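Putative hydrolase (Agrobacterium vitis, PDB 3LLC) probably hydrolyses acyl thioesters and esters, removing palmitoyl groups from proteins and glucuronate from an acyl-glucuronide drug metabolite, as an alpha/beta-hydrolase-fold enzyme. Local coordinates at residues L97-L100 and D101-P105; R122-Q125 and E126-R130. All blocks are in the same frame, centred on the assembly; numbering follows the deposited sequence. Where two conformers were deposited one is given.

Contact 1 of 2, residues L97-L100 and D101-P105; sequences LAVL and DHFKP
Val99 and Phe103, one helical turn apart, lie side by side and point the same way, with CG1 of Val99 reaching CD2 of Phe103 at 4.1 Å. The CG1 branch stands opposite the backbone N of its residue (chi1 165°), which carries it along the helix toward the ring. The same ring carbon, Phe103 CD2, also comes within 3.3 Å of Val99 O, an oblique approach. Over one face of the phenyl group lies His102, whose CD2 sits above the ring centre, while Phe103 CE1 meets the imidazole at its edge and in its plane; the two neighbouring rings are therefore turned edge against face. His12 of the first strand, 9-16, makes a second edge-to-face pair with Phe103, and Ile70 of strand 68-72 touches it as well.

A different geometry governs Leu100, which meets Pro105 at about a right angle, its CD1 packing on the proline CG at 3.7 Å. This pairing belongs to the C-terminal end of helix 89-103 in the alpha/beta-hydrolase fold, where the chain turns into strand 107-113. Lys104 leaves the helix with positive phi (50°), yet its N still bonds Leu100 O at 2.8 Å, closing the last turn. Its side chain folds back, and NZ donates to Asp101 O in the carbonyl plane at 2.7 Å, occupying a backbone acceptor near the helix end.

Leu97 and Asp101 cross obliquely on another side of the helix. In the leucine conformer described, CG lies 3.8 Å from Asp101 OD2, and Leu97 CD1 borders both carboxylate oxygens. The charged end of Asp101 has its strongest partner, Arg130, beyond the helix.

Contact 2 of 2, residues R122-Q125 and E126-R130; sequences RLIQ and ELKAR. With EDO (1,2-ethanediol), chain C.
Arg122 reaches along its helix to both Gln125 and Glu126, binding one through each terminal nitrogen. From CB the chain runs to a CG placed beside the backbone N (chi1 -73°), then bends at chi2 and again at chi3, curling the guanidinium back toward the following turn. On its way the side chain touches Leu93 of helix 89-103 and Val198, and NE donates to OD1 of Asn196, outside the helix. Beyond CZ, NH1 gives a hydrogen bond of 3.0 Å to Gln125 OE1, which lies at the edge of the guanidinium and close to its plane. NH2 faces the other partner: it stands 3.3 Å from Glu126 OE2 in a salt bridge whose hydrogen bond is weak. This bridge holds for the glutamate conformer described; Glu126 also takes up a second one. The carboxylate is turned 75° from the guanidinium plane, so the two groups do not pair flat through two parallel bonds. The bonds of NE and NH1, with the weak one of NH2, restrict the rotation of the group.

Gln125 extends beyond CG and uses both ends of its amide. While OE1 accepts from Arg122, NE2 donates to O2 of a 1,2-ethanediol at 2.8 Å; the diol, probably from the crystallisation liquor, is also bound by Val198 O.

Aliphatic contacts at i to i+4 spacing continue along the helix. CG1 of Ile124 lies 4.0 Å from CD in the alkyl chain of Lys128, the two running side by side, whereas Leu123 CG and Leu127 CD1 meet more loosely at 4.4 Å.

Helix 115-128 is the crossover of a beta-alpha-beta unit between strands 107-113 and 136-143. Ile124 and Leu127 rest on Val137 of the latter strand, and Leu127 also faces helix 89-103.

Contacts 1 and 2 occupy the C-terminal parts of two helices that touch each other, with centres about 13 Å apart. Both are partly buried. Contact 1 sets its Val99-Phe103 pair against strands 9-16 and 68-72; contact 2 combines a polar cluster, gathered round one guanidinium, with leucine and isoleucine directed at strand 136-143. Between them the interface is mixed: Leu97 CD1 meets Leu127 CD2 at 3.8 Å, Leu100 also packs on Leu127, and Asp101 OD1 is joined to Arg130 NH2 by a 2.8 Å salt bridge. Arg130, which does not reach 122-125, thus finds its charged partner on helix 89-103.

Contact 1 of 2, residues L97-L100 and D101-P105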
ATOM      1  N   LEU A  97       0.858  -6.510   8.482  1.00 21.49           N
ATOM      2  CA  LEU A  97       0.068  -6.981   9.621  0.50 21.51           C
ATOM      3  C   LEU A  97       0.942  -7.113  10.887  1.00 23.01           C
ATOM      4  O   LEU A  97       0.498  -6.780  12.004  1.00 23.34           O
ATOM      5  CB  LEU A  97      -0.633  -8.301   9.257  0.50 22.81           C
ATOM      6  CG  LEU A  97      -1.585  -8.951  10.264  0.50 21.06           C
ATOM      7  CD1 LEU A  97      -2.622  -7.936  10.736  0.50 16.81           C
ATOM      8  CD2 LEU A  97      -2.269 -10.196   9.662  0.50 14.27           C
ATOM      9  N   ALA A  98       2.177  -7.617  10.740  1.00 19.69           N
ATOM     10  CA  ALA A  98       3.089  -7.736  11.874  1.00 19.69           C
ATOM     11  C   ALA A  98       3.443  -6.370  12.497  1.00 17.46           C
ATOM     12  O   ALA A  98       3.599  -6.241  13.715  1.00 17.87           O
ATOM     13  CB  ALA A  98       4.380  -8.509  11.490  1.00 18.87           C
ATOM     14  N   VAL A  99       3.609  -5.365  11.652  1.00 20.20           N
ATOM     15  CA  VAL A  99       3.936  -4.026  12.134  1.00 20.89           C
ATOM     16  C   VAL A  99       2.724  -3.475  12.916  1.00 21.54           C
ATOM     17  O   VAL A  99       2.868  -2.984  14.048  1.00 19.42           O
ATOM     18  CB  VAL A  99       4.321  -3.112  10.969  1.00 22.33           C
ATOM     19  CG1 VAL A  99       4.300  -1.632  11.426  1.00 24.58           C
ATOM     20  CG2 VAL A  99       5.703  -3.538  10.435  1.00 21.35           C
ATOM     21  N   LEU A 100       1.527  -3.625  12.345  1.00 22.59           N
ATOM     22  CA  LEU A 100       0.318  -3.198  13.052  0.50 23.96           C
ATOM     23  C   LEU A 100       0.143  -3.929  14.391  1.00 25.42           C
ATOM     24  O   LEU A 100      -0.165  -3.281  15.407  1.00 27.21           O
ATOM     25  CB  LEU A 100      -0.925  -3.324  12.156  0.50 23.68           C
ATOM     26  CG  LEU A 100      -2.204  -2.641  12.648  0.50 21.87           C
ATOM     27  CD1 LEU A 100      -2.138  -1.132  12.446  0.50 26.39           C
ATOM     28  CD2 LEU A 100      -3.382  -3.222  11.917  0.50 22.54           C
ATOM     29  N   ASP A 101       0.360  -5.250  14.424  1.00 24.81           N
ATOM     30  CA  ASP A 101       0.229  -6.028  15.657  1.00 24.70           C
ATOM     31  C   ASP A 101       1.318  -5.732  16.702  1.00 24.33           C
ATOM     32  O   ASP A 101       1.135  -5.990  17.908  1.00 23.93           O
ATOM     33  CB  ASP A 101       0.214  -7.533  15.360  1.00 27.45           C
ATOM     34  CG  ASP A 101      -1.047  -7.983  14.566  1.00 36.94           C
ATOM     35  OD1 ASP A 101      -2.034  -7.201  14.463  1.00 40.05           O
ATOM     36  OD2 ASP A 101      -1.046  -9.131  14.047  1.00 35.18           O
ATOM     37  N   HIS A 102       2.451  -5.190  16.256  1.00 22.12           N
ATOM     38  CA  HIS A 102       3.528  -4.826  17.184  1.00 22.37           C
ATOM     39  C   HIS A 102       3.130  -3.574  17.991  1.00 20.67           C
ATOM     40  O   HIS A 102       3.367  -3.508  19.171  1.00 21.64           O
ATOM     41  CB  HIS A 102       4.832  -4.590  16.413  1.00 20.54           C
ATOM     42  CG  HIS A 102       6.023  -4.296  17.280  1.00 24.76           C
ATOM     43  ND1 HIS A 102       6.762  -5.288  17.897  1.00 27.79           N
ATOM     44  CD2 HIS A 102       6.614  -3.123  17.621  1.00 24.37           C
ATOM     45  CE1 HIS A 102       7.735  -4.736  18.607  1.00 27.28           C
ATOM     46  NE2 HIS A 102       7.680  -3.427  18.440  1.00 26.53           N
ATOM     47  N   PHE A 103       2.548  -2.582  17.320  1.00 23.06           N
ATOM     48  CA  PHE A 103       2.213  -1.290  17.922  1.00 21.71           C
ATOM     49  C   PHE A 103       0.779  -1.198  18.448  1.00 21.56           C
ATOM     50  O   PHE A 103       0.518  -0.423  19.362  1.00 22.98           O
ATOM     51  CB  PHE A 103       2.478  -0.187  16.895  1.00 22.78           C
ATOM     52  CG  PHE A 103       3.944  -0.030  16.559  1.00 21.90           C
ATOM     53  CD1 PHE A 103       4.814   0.485  17.512  1.00 26.79           C
ATOM     54  CD2 PHE A 103       4.444  -0.398  15.323  1.00 27.14           C
ATOM     55  CE1 PHE A 103       6.168   0.629  17.230  1.00 30.02           C
ATOM     56  CE2 PHE A 103       5.789  -0.249  15.033  1.00 32.63           C
ATOM     57  CZ  PHE A 103       6.650   0.269  15.988  1.00 30.44           C
ATOM     58  N   LYS A 104      -0.133  -1.982  17.867  1.00 22.04           N
ATOM     59  CA  LYS A 104      -1.538  -2.109  18.336  1.00 22.92           C
ATOM     60  C   LYS A 104      -2.268  -0.786  18.562  1.00 21.26           C
ATOM     61  O   LYS A 104      -2.792  -0.560  19.641  1.00 20.11           O
ATOM     62  CB  LYS A 104      -1.590  -2.893  19.642  1.00 26.15           C
ATOM     63  CG  LYS A 104      -1.183  -4.335  19.528  1.00 34.23           C
ATOM     64  CD  LYS A 104      -1.166  -5.000  20.911  1.00 36.47           C
ATOM     65  CE  LYS A 104      -1.371  -6.509  20.806  1.00 47.50           C
ATOM     66  NZ  LYS A 104      -0.528  -7.162  19.754  1.00 48.93           N
ATOM     67  N   PRO A 105      -2.297   0.098  17.569  1.00 20.34           N
ATOM     68  CA  PRO A 105      -3.053   1.332  17.737  1.00 22.76           C
ATOM     69  C   PRO A 105      -4.541   1.009  17.924  1.00 24.40           C
ATOM     70  O   PRO A 105      -5.039   0.013  17.364  1.00 25.74           O
ATOM     71  CB  PRO A 105      -2.793   2.073  16.423  1.00 23.88           C
ATOM     72  CG  PRO A 105      -2.534   0.981  15.451  1.00 23.68           C
ATOM     73  CD  PRO A 105      -1.747  -0.025  16.212  1.00 21.48           C
TER

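Contact 2 of 2, residues R122-Q125 and E126-R130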
ATOM      1  N   ARG A 122      -6.297  -6.025   1.269  1.00 20.52           N
ATOM      2  CA  ARG A 122      -6.060  -7.346   1.892  1.00 19.50           C
ATOM      3  C   ARG A 122      -5.976  -7.239   3.436  1.00 20.38           C
ATOM      4  O   ARG A 122      -6.473  -8.119   4.163  1.00 19.20           O
ATOM      5  CB  ARG A 122      -4.775  -8.020   1.351  1.00 19.15           C
ATOM      6  CG  ARG A 122      -4.926  -8.572  -0.108  1.00 18.85           C
ATOM      7  CD  ARG A 122      -5.786  -9.857  -0.174  1.00 18.44           C
ATOM      8  NE  ARG A 122      -5.208 -10.945   0.599  1.00 19.96           N
ATOM      9  CZ  ARG A 122      -5.770 -11.541   1.651  1.00 23.27           C
ATOM     10  NH1 ARG A 122      -6.989 -11.210   2.078  1.00 23.27           N
ATOM     11  NH2 ARG A 122      -5.116 -12.499   2.266  1.00 22.76           N
ATOM     12  N   LEU A 123      -5.336  -6.181   3.930  1.00 18.90           N
ATOM     13  CA  LEU A 123      -5.142  -6.009   5.389  1.00 19.85           C
ATOM     14  C   LEU A 123      -6.474  -5.896   6.092  1.00 19.55           C
ATOM     15  O   LEU A 123      -6.687  -6.535   7.127  1.00 19.92           O
ATOM     16  CB  LEU A 123      -4.280  -4.761   5.656  1.00 21.52           C
ATOM     17  CG  LEU A 123      -3.776  -4.389   7.051  1.00 30.14           C
ATOM     18  CD1 LEU A 123      -3.111  -5.563   7.682  1.00 32.68           C
ATOM     19  CD2 LEU A 123      -2.783  -3.212   6.931  1.00 29.41           C
ATOM     20  N   ILE A 124      -7.389  -5.112   5.536  1.00 20.81           N
ATOM     21  CA  ILE A 124      -8.728  -4.998   6.172  1.00 21.10           C
ATOM     22  C   ILE A 124      -9.468  -6.338   6.200  1.00 21.37           C
ATOM     23  O   ILE A 124     -10.108  -6.685   7.212  1.00 20.40           O
ATOM     24  CB  ILE A 124      -9.573  -3.799   5.565  1.00 23.35           C
ATOM     25  CG1 ILE A 124     -10.820  -3.513   6.403  1.00 35.97           C
ATOM     26  CG2 ILE A 124     -10.037  -4.045   4.118  1.00 26.21           C
ATOM     27  CD1 ILE A 124     -10.512  -2.746   7.637  1.00 47.65           C
ATOM     28  N   GLN A 125      -9.321  -7.129   5.131  1.00 22.06           N
ATOM     29  CA  GLN A 125      -9.876  -8.493   5.089  1.00 21.08           C
ATOM     30  C   GLN A 125      -9.289  -9.394   6.161  1.00 21.51           C
ATOM     31  O   GLN A 125     -10.034 -10.128   6.826  1.00 20.08           O
ATOM     32  CB  GLN A 125      -9.716  -9.161   3.683  1.00 20.92           C
ATOM     33  CG  GLN A 125     -10.488  -8.433   2.583  1.00 23.38           C
ATOM     34  CD  GLN A 125     -10.288  -9.047   1.188  1.00 30.62           C
ATOM     35  OE1 GLN A 125      -9.224  -9.628   0.884  1.00 24.64           O
ATOM     36  NE2 GLN A 125     -11.334  -8.980   0.364  1.00 21.27           N
ATOM     37  N   GLU A 126      -7.976  -9.314   6.377  1.00 20.71           N
ATOM     38  CA  GLU A 126      -7.293 -10.135   7.400  0.50 20.33           C
ATOM     39  C   GLU A 126      -7.747  -9.729   8.809  1.00 20.61           C
ATOM     40  O   GLU A 126      -7.988 -10.573   9.661  1.00 21.50           O
ATOM     41  CB  GLU A 126      -5.750 -10.003   7.305  0.50 20.16           C
ATOM     42  CG  GLU A 126      -5.110 -10.567   6.016  0.50 23.75           C
ATOM     43  CD  GLU A 126      -4.779 -12.074   6.081  0.50 23.55           C
ATOM     44  OE1 GLU A 126      -3.719 -12.442   6.645  0.50 28.01           O
ATOM     45  OE2 GLU A 126      -5.550 -12.886   5.515  0.50 27.55           O
ATOM     46  N   LEU A 127      -7.844  -8.424   9.057  1.00 21.82           N
ATOM     47  CA  LEU A 127      -8.331  -7.954  10.380  1.00 24.18           C
ATOM     48  C   LEU A 127      -9.784  -8.358  10.631  1.00 24.62           C
ATOM     49  O   LEU A 127     -10.125  -8.861  11.720  1.00 23.57           O
ATOM     50  CB  LEU A 127      -8.155  -6.437  10.513  1.00 24.28           C
ATOM     51  CG  LEU A 127      -6.703  -5.939  10.499  1.00 23.58           C
ATOM     52  CD1 LEU A 127      -6.637  -4.395  10.403  1.00 25.81           C
ATOM     53  CD2 LEU A 127      -5.929  -6.430  11.707  1.00 23.12           C
ATOM     54  N   LYS A 128     -10.651  -8.188   9.633  1.00 24.90           N
ATOM     55  CA  LYS A 128     -12.071  -8.600   9.796  1.00 26.40           C
ATOM     56  C   LYS A 128     -12.222 -10.115   9.999  1.00 28.93           C
ATOM     57  O   LYS A 128     -13.148 -10.558  10.682  1.00 31.19           O
ATOM     58  CB  LYS A 128     -12.981  -8.047   8.659  1.00 25.38           C
ATOM     59  CG  LYS A 128     -13.159  -6.488   8.766  1.00 35.88           C
ATOM     60  CD  LYS A 128     -13.901  -5.741   7.599  1.00 35.50           C
ATOM     61  CE  LYS A 128     -15.430  -5.907   7.635  1.00 43.50           C
ATOM     62  NZ  LYS A 128     -16.053  -5.469   8.924  1.00 35.82           N
ATOM     63  N   ALA A 129     -11.300 -10.923   9.477  1.00 28.67           N
ATOM     64  CA  ALA A 129     -11.349 -12.392   9.700  1.00 31.63           C
ATOM     65  C   ALA A 129     -10.973 -12.823  11.122  1.00 33.35           C
ATOM     66  O   ALA A 129     -11.225 -13.970  11.505  1.00 34.29           O
ATOM     67  CB  ALA A 129     -10.452 -13.137   8.677  1.00 30.44           C
ATOM     68  N   ARG A 130     -10.375 -11.931  11.910  1.00 35.21           N
ATOM     69  CA  ARG A 130      -9.914 -12.296  13.265  1.00 38.78           C
ATOM     70  C   ARG A 130     -10.970 -12.097  14.330  1.00 41.91           C
ATOM     71  O   ARG A 130     -11.843 -11.241  14.204  1.00 41.29           O
ATOM     72  CB  ARG A 130      -8.661 -11.509  13.655  1.00 36.95           C
ATOM     73  CG  ARG A 130      -7.585 -11.660  12.654  1.00 41.82           C
ATOM     74  CD  ARG A 130      -6.203 -11.564  13.201  1.00 44.53           C
ATOM     75  NE  ARG A 130      -5.874 -10.235  13.687  1.00 50.34           N
ATOM     76  CZ  ARG A 130      -4.646  -9.700  13.689  1.00 45.75           C
ATOM     77  NH1 ARG A 130      -3.598 -10.347  13.183  1.00 42.16           N
ATOM     78  NH2 ARG A 130      -4.478  -8.485  14.186  1.00 46.67           N
TER
HETATM   79  C1  EDO C 271     -13.925 -11.372  -2.285  1.00 48.61           C
HETATM   80  O1  EDO C 271     -13.694 -11.734  -3.645  1.00 45.03           O
HETATM   81  C2  EDO C 271     -13.535  -9.919  -2.144  1.00 42.38           C
HETATM   82  O2  EDO C 271     -12.131  -9.862  -2.173  1.00 35.44           O